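Local coordinates for protein catalase (Bacillus pumilus, PDB 4QON) that catalyses the heme-dependent breakdown of hydrogen peroxide into water and molecular oxygen, working as a tetramer, at residues 134-139 against 166-171; 177-182 against 438-443. All coordinates share one frame; numbering follows the deposited sequence.

Interaction 1. Residues 134-139 against 166-171; sequences IFFIRD and DFMTLT. With CAQ (catechol), chain G.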
loop_
_atom_site.group_PDB
_atom_site.type_symbol
_atom_site.label_atom_id
_atom_site.label_comp_id
_atom_site.label_asym_id
_atom_site.label_seq_id
_atom_site.Cartn_x
_atom_site.Cartn_y
_atom_site.Cartn_z
ATOM N N ILE A 134 23.989 1.858 -26.502
ATOM C CA ILE A 134 22.763 2.084 -27.280
ATOM C C ILE A 134 21.618 1.275 -26.708
ATOM O O ILE A 134 21.794 0.567 -25.732
ATOM C CB ILE A 134 22.944 1.728 -28.742
ATOM C CG1 ILE A 134 23.484 0.294 -28.885
ATOM C CG2 ILE A 134 23.884 2.696 -29.434
ATOM C CD1 ILE A 134 23.262 -0.194 -30.275
ATOM N N PHE A 135 20.441 1.394 -27.298
ATOM C CA PHE A 135 19.289 0.624 -26.848
ATOM C C PHE A 135 18.563 -0.071 -28.018
ATOM O O PHE A 135 18.829 0.211 -29.180
ATOM C CB PHE A 135 18.303 1.522 -26.064
ATOM C CG PHE A 135 17.606 0.811 -24.915
ATOM C CD1 PHE A 135 18.331 0.278 -23.900
ATOM C CD2 PHE A 135 16.211 0.685 -24.871
ATOM C CE1 PHE A 135 17.709 -0.401 -22.855
ATOM C CE2 PHE A 135 15.585 0.020 -23.835
ATOM C CZ PHE A 135 16.337 -0.511 -22.818
ATOM N N PHE A 136 17.636 -0.951 -27.658
ATOM C CA PHE A 136 16.858 -1.785 -28.574
ATOM C C PHE A 136 15.771 -0.980 -29.296
ATOM O O PHE A 136 15.356 -1.342 -30.392
ATOM C CB PHE A 136 16.097 -2.846 -27.806
ATOM C CG PHE A 136 16.954 -3.732 -26.946
ATOM C CD1 PHE A 136 17.166 -3.425 -25.599
ATOM C CD2 PHE A 136 17.426 -4.945 -27.451
ATOM C CE1 PHE A 136 17.927 -4.253 -24.802
ATOM C CE2 PHE A 136 18.154 -5.793 -26.659
ATOM C CZ PHE A 136 18.417 -5.443 -25.328
ATOM N N ILE A 137 15.277 0.066 -28.634
ATOM C CA ILE A 137 14.097 0.829 -29.091
ATOM C C ILE A 137 14.399 2.327 -28.975
ATOM O O ILE A 137 15.392 2.694 -28.354
ATOM C CB ILE A 137 12.797 0.446 -28.335
ATOM C CG1 ILE A 137 12.974 0.506 -26.803
ATOM C CG2 ILE A 137 12.335 -0.962 -28.733
ATOM C CD1 ILE A 137 11.664 0.432 -26.046
ATOM N N ARG A 138 13.562 3.168 -29.590
ATOM C CA ARG A 138 13.760 4.608 -29.582
ATOM C C ARG A 138 12.597 5.416 -29.099
ATOM O O ARG A 138 12.634 6.637 -29.189
ATOM C CB ARG A 138 14.132 5.101 -30.986
ATOM C CG ARG A 138 13.083 4.808 -32.056
ATOM C CD ARG A 138 13.377 5.521 -33.384
ATOM N NE ARG A 138 14.600 5.080 -34.019
ATOM C CZ ARG A 138 14.697 4.266 -35.092
ATOM N NH1 ARG A 138 13.636 3.757 -35.695
ATOM N NH2 ARG A 138 15.891 3.999 -35.596
ATOM N N ASP A 139 11.538 4.746 -28.605
ATOM C CA ASP A 139 10.382 5.439 -28.092
ATOM C C ASP A 139 9.848 4.676 -26.856
ATOM O O ASP A 139 9.608 3.503 -26.916
ATOM C CB ASP A 139 9.308 5.496 -29.156
ATOM C CG ASP A 139 8.151 6.428 -28.801
ATOM O OD1 ASP A 139 7.565 6.286 -27.669
ATOM O OD2 ASP A 139 7.776 7.279 -29.679
ATOM N N ASP A 166 10.367 -12.602 -31.678
ATOM C CA ASP A 166 9.165 -12.114 -32.400
ATOM C C ASP A 166 9.100 -10.587 -32.310
ATOM O O ASP A 166 9.051 -9.889 -33.326
ATOM C CB ASP A 166 7.915 -12.760 -31.813
ATOM C CG ASP A 166 6.614 -12.389 -32.587
ATOM O OD1 ASP A 166 6.690 -12.098 -33.797
ATOM O OD2 ASP A 166 5.524 -12.439 -31.943
ATOM N N PHE A 167 9.196 -10.067 -31.102
ATOM C CA PHE A 167 9.239 -8.641 -30.922
ATOM C C PHE A 167 10.431 -7.954 -31.618
ATOM O O PHE A 167 10.260 -6.960 -32.296
ATOM C CB PHE A 167 9.247 -8.292 -29.443
ATOM C CG PHE A 167 9.317 -6.806 -29.194
ATOM C CD1 PHE A 167 8.119 -6.047 -29.132
ATOM C CD2 PHE A 167 10.524 -6.179 -29.077
ATOM C CE1 PHE A 167 8.190 -4.679 -28.911
ATOM C CE2 PHE A 167 10.621 -4.806 -28.935
ATOM C CZ PHE A 167 9.437 -4.048 -28.844
ATOM N N MET A 168 11.651 -8.443 -31.378
ATOM C CA MET A 168 12.796 -7.728 -31.887
ATOM C C MET A 168 12.789 -7.692 -33.384
ATOM O O MET A 168 13.214 -6.698 -33.984
ATOM C CB MET A 168 14.110 -8.290 -31.358
ATOM C CG MET A 168 14.252 -8.173 -29.849
ATOM S SD MET A 168 14.477 -6.488 -29.248
ATOM C CE MET A 168 14.374 -6.872 -27.506
ATOM N N THR A 169 12.418 -8.813 -33.999
ATOM C CA THR A 169 12.450 -8.876 -35.451
ATOM C C THR A 169 11.461 -7.925 -36.096
ATOM O O THR A 169 11.725 -7.422 -37.190
ATOM C CB THR A 169 12.221 -10.319 -35.974
ATOM O OG1 THR A 169 10.978 -10.823 -35.519
ATOM C CG2 THR A 169 13.381 -11.246 -35.548
ATOM N N LEU A 170 10.327 -7.721 -35.442
ATOM C CA LEU A 170 9.312 -6.789 -35.918
ATOM C C LEU A 170 9.614 -5.340 -35.487
ATOM O O LEU A 170 8.819 -4.445 -35.749
ATOM C CB LEU A 170 7.926 -7.242 -35.414
ATOM C CG LEU A 170 7.416 -8.614 -35.883
ATOM C CD1 LEU A 170 6.095 -8.965 -35.240
ATOM C CD2 LEU A 170 7.252 -8.581 -37.393
ATOM N N THR A 171 10.802 -5.122 -34.917
ATOM C CA THR A 171 11.272 -3.871 -34.372
ATOM C C THR A 171 12.754 -3.736 -34.840
ATOM O O THR A 171 13.686 -3.784 -34.021
ATOM C CB THR A 171 11.158 -3.906 -32.831
ATOM O OG1 THR A 171 9.781 -4.164 -32.456
ATOM C CG2 THR A 171 11.549 -2.566 -32.210
HETATM C C1 CAQ G . 15.374 -3.871 -20.975
HETATM C C2 CAQ G . 15.008 -2.952 -20.022
HETATM C C3 CAQ G . 15.961 -2.145 -19.440
HETATM O O3 CAQ G . 15.665 -1.197 -18.509
HETATM C C4 CAQ G . 17.374 -2.295 -19.869
HETATM O O4 CAQ G . 18.251 -1.463 -19.308
HETATM C C5 CAQ G . 17.728 -3.205 -20.853
HETATM C C6 CAQ G . 16.712 -3.994 -21.378
#
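Phe136 reaches from its loop toward Met168, and the side-chain contacts between 134-139 and 166-171 are between carbon and sulfur atoms. Phe136 CB already lies 4.4 Å from Met168 CE. The first torsion, chi1 -56°, sets CG beside the backbone N and anti to the carbonyl carbon, leading the ring on between Met168 and the catechol. Phe136 CD2 makes the closest approach, 3.6 Å from Met168 CE, and CE2 touches the same methyl. The sulfur joins in: Met168 SD stands 4.8 Å from the centroid of the Phe136 ring, 56° off its normal, a Met-aromatic contact with an oblique approach. On the other flank, Phe136 CD1 sits 4.0 Å above the centre of the Phe135 ring, while Phe136 CE1 comes within 3.6 Å of catechol C6. Replacing Phe136 with an alanine would probably leave Met168 CE without its aromatic partner and open a gap between the loop, helix 161-169 and the catechol.

A second patch forms where Ile137 CG2 meets Thr171 CG2 at 3.9 Å and approaches the edge of the Phe167 ring. Thr171 can present that methyl because its hydroxyl turns back into its own segment: OG1 donates to Phe167 O at 2.8 Å and lies over the Phe167 ring.

The same catechol is hydrogen-bonded to His57 and Asn130, and heme touches Phe135, so the loop borders the heme pocket. Helices 143-150 and 175-181 pack on Phe136, through Met146 and through Met177 and Leu181, while Pro386 of a second subunit packs on Thr171.

Interaction 2. Residues 177-182 against 438-443; sequences MLTWLF and QALIKN. With CAQ (catechol), chain H.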
loop_
_atom_site.group_PDB
_atom_site.type_symbol
_atom_site.label_atom_id
_atom_site.label_comp_id
_atom_site.label_asym_id
_atom_site.label_seq_id
_atom_site.Cartn_x
_atom_site.Cartn_y
_atom_site.Cartn_z
ATOM N N MET A 177 21.692 -2.833 -31.410
ATOM C CA MET A 177 21.831 -3.302 -30.025
ATOM C C MET A 177 22.067 -4.802 -29.915
ATOM O O MET A 177 22.941 -5.247 -29.166
ATOM C CB MET A 177 20.601 -2.912 -29.203
ATOM C CG MET A 177 20.643 -3.303 -27.725
ATOM S SD MET A 177 21.934 -2.471 -26.769
ATOM C CE MET A 177 21.315 -2.740 -25.111
ATOM N N LEU A 178 21.331 -5.581 -30.697
ATOM C CA LEU A 178 21.523 -7.043 -30.690
ATOM C C LEU A 178 22.947 -7.446 -31.148
ATOM O O LEU A 178 23.510 -8.425 -30.681
ATOM C CB LEU A 178 20.436 -7.738 -31.516
ATOM C CG LEU A 178 19.015 -7.546 -30.950
ATOM C CD1 LEU A 178 17.955 -7.858 -31.965
ATOM C CD2 LEU A 178 18.781 -8.472 -29.764
ATOM N N THR A 179 23.495 -6.669 -32.077
ATOM C CA THR A 179 24.853 -6.858 -32.539
ATOM C C THR A 179 25.915 -6.638 -31.440
ATOM O O THR A 179 27.007 -7.209 -31.529
ATOM C CB THR A 179 25.097 -5.984 -33.798
ATOM O OG1 THR A 179 24.082 -6.275 -34.768
ATOM C CG2 THR A 179 26.442 -6.268 -34.422
ATOM N N TRP A 180 25.636 -5.766 -30.454
ATOM C CA TRP A 180 26.510 -5.662 -29.278
ATOM C C TRP A 180 26.220 -6.719 -28.251
ATOM O O TRP A 180 27.150 -7.290 -27.676
ATOM C CB TRP A 180 26.362 -4.318 -28.585
ATOM C CG TRP A 180 26.896 -3.151 -29.256
ATOM C CD1 TRP A 180 26.391 -2.563 -30.359
ATOM C CD2 TRP A 180 27.947 -2.305 -28.787
ATOM N NE1 TRP A 180 27.094 -1.436 -30.647
ATOM C CE2 TRP A 180 28.082 -1.274 -29.714
ATOM C CE3 TRP A 180 28.860 -2.381 -27.733
ATOM C CZ2 TRP A 180 29.078 -0.292 -29.607
ATOM C CZ3 TRP A 180 29.855 -1.414 -27.637
ATOM C CH2 TRP A 180 29.941 -0.381 -28.554
ATOM N N LEU A 181 24.938 -6.932 -27.955
ATOM C CA LEU A 181 24.519 -7.805 -26.855
ATOM C C LEU A 181 24.868 -9.273 -27.133
ATOM O O LEU A 181 25.091 -10.050 -26.202
ATOM C CB LEU A 181 23.022 -7.684 -26.621
ATOM C CG LEU A 181 22.393 -8.485 -25.462
ATOM C CD1 LEU A 181 22.920 -7.994 -24.137
ATOM C CD2 LEU A 181 20.898 -8.321 -25.567
ATOM N N PHE A 182 24.949 -9.666 -28.398
ATOM C CA PHE A 182 25.341 -11.060 -28.681
ATOM C C PHE A 182 26.806 -11.273 -28.998
ATOM O O PHE A 182 27.198 -12.414 -29.277
ATOM C CB PHE A 182 24.384 -11.703 -29.700
ATOM C CG PHE A 182 23.040 -12.081 -29.090
ATOM C CD1 PHE A 182 21.983 -11.185 -29.094
ATOM C CD2 PHE A 182 22.852 -13.331 -28.543
ATOM C CE1 PHE A 182 20.771 -11.543 -28.566
ATOM C CE2 PHE A 182 21.653 -13.693 -28.002
ATOM C CZ PHE A 182 20.601 -12.797 -28.003
ATOM N N GLN A 438 33.003 -14.749 -34.873
ATOM C CA GLN A 438 32.620 -16.132 -34.579
ATOM C C GLN A 438 31.778 -16.268 -33.314
ATOM O O GLN A 438 30.841 -17.063 -33.274
ATOM C CB GLN A 438 33.863 -17.064 -34.542
ATOM C CG GLN A 438 34.350 -17.367 -35.954
ATOM C CD GLN A 438 35.644 -18.174 -36.003
ATOM O OE1 GLN A 438 35.968 -18.934 -35.070
ATOM N NE2 GLN A 438 36.410 -17.984 -37.062
ATOM N N ALA A 439 32.151 -15.535 -32.275
ATOM C CA ALA A 439 31.457 -15.631 -30.995
ATOM C C ALA A 439 30.036 -15.099 -31.199
ATOM O O ALA A 439 29.091 -15.696 -30.709
ATOM C CB ALA A 439 32.192 -14.838 -29.924
ATOM N N LEU A 440 29.903 -13.973 -31.885
ATOM C CA LEU A 440 28.585 -13.358 -32.175
ATOM C C LEU A 440 27.685 -14.365 -32.907
ATOM O O LEU A 440 26.563 -14.601 -32.520
ATOM C CB LEU A 440 28.761 -12.110 -33.046
ATOM C CG LEU A 440 27.500 -11.447 -33.625
ATOM C CD1 LEU A 440 26.615 -10.891 -32.524
ATOM C CD2 LEU A 440 27.831 -10.371 -34.643
ATOM N N ILE A 441 28.222 -15.012 -33.950
ATOM C CA ILE A 441 27.407 -15.928 -34.721
ATOM C C ILE A 441 27.005 -17.131 -33.863
ATOM O O ILE A 441 25.868 -17.577 -33.925
ATOM C CB ILE A 441 28.146 -16.377 -36.014
ATOM C CG1 ILE A 441 28.404 -15.139 -36.902
ATOM C CG2 ILE A 441 27.360 -17.464 -36.740
ATOM C CD1 ILE A 441 27.153 -14.444 -37.404
ATOM N N LYS A 442 27.954 -17.636 -33.076
ATOM C CA LYS A 442 27.745 -18.756 -32.159
ATOM C C LYS A 442 26.656 -18.420 -31.171
ATOM O O LYS A 442 25.742 -19.203 -30.952
ATOM C CB LYS A 442 29.032 -19.044 -31.404
ATOM C CG LYS A 442 28.977 -20.177 -30.409
ATOM C CD LYS A 442 30.228 -20.139 -29.561
ATOM C CE LYS A 442 30.475 -21.474 -28.882
ATOM N NZ LYS A 442 29.826 -21.543 -27.549
ATOM N N ASN A 443 26.758 -17.239 -30.570
ATOM C CA ASN A 443 25.786 -16.854 -29.510
ATOM C C ASN A 443 24.402 -16.625 -30.118
ATOM O O ASN A 443 23.383 -17.056 -29.560
ATOM C CB ASN A 443 26.259 -15.588 -28.771
ATOM C CG ASN A 443 27.584 -15.760 -28.025
ATOM O OD1 ASN A 443 27.953 -16.875 -27.594
ATOM N ND2 ASN A 443 28.293 -14.635 -27.818
HETATM C C1 CAQ H . 18.233 -11.329 -25.474
HETATM C C2 CAQ H . 18.572 -11.655 -24.175
HETATM C C3 CAQ H . 18.545 -10.662 -23.201
HETATM O O3 CAQ H . 18.828 -10.898 -21.913
HETATM C C4 CAQ H . 18.173 -9.285 -23.536
HETATM O O4 CAQ H . 18.177 -8.368 -22.512
HETATM C C5 CAQ H . 17.844 -8.992 -24.861
HETATM C C6 CAQ H . 17.876 -10.014 -25.821
#
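Phe182 and Asn443 meet through a carbonyl and an amide: Asn443 ND2 donates to Phe182 O over 2.9 Å, with an N-H...O angle of 164°. The two groups are turned differently toward this bond. The acceptor lies close to the amide plane of Asn443, but the nitrogen stands above the carbonyl plane of Phe182, 44° out of it, and is therefore not aligned with a lone pair. The same oxygen takes a second, nearly straight approach from Leu440 CA, a CA-H...O contact of 3.3 Å, so one carbonyl is gripped by residues almost one turn apart on the helix. Asn443 ND2 also bonds to Asp184 OD1, which is likely to limit the amide's rotation further.

Leu440 extends alongside this polar pair. With CG anti to the backbone N (chi1 171°), the CD1 methyl of Leu440 lies 3.7 Å from Phe182 CB and 3.8 Å from Thr179 O, filling the angle where the chain leaves helix 175-181. The phenyl ring of Phe182 is directed differently: CD2 passes 3.9 Å from Asn443 O, the tip of the ring, Phe182 CZ, lies 3.8 Å from C1 of the second catechol, and Leu178 O lies at the ring edge, in its plane. Leu181 CD2 presses close to C5 of that catechol, at a separation tighter than normal carbon packing.

Arg109 O and Asp110 hydrogen-bond the catechol. Around the junction, helix 423-431 packs on Thr179 and Leu440 through Ala425 and Tyr429, and Tyr470 of helix 468-478 touches Leu440. The contact thus joins helix 175-181 of the catalase core to helix 434-448 of the C-terminal helical region.

The centres of interactions 1 and 2 lie about 16 Å apart, on the same side of the chain's centre. Along the chain they come in series: 134-139 pairs with 166-171, and only then does 177-182 begin its pairing with distant 438-443. Helices 161-169 and 175-181 are consecutive, and the contacts touch directly, Phe136 CD2 lying 3.6 Å from Met177 CG and Phe136 CZ 3.8 Å from Leu181 CD2. A continuous packed path therefore runs from the loop beside the heme, across helix 175-181, to the C-terminal helix 434-448. The two bound catechols lie beside this path, one near Phe135 and Phe136 and the other near Leu181 and Phe182.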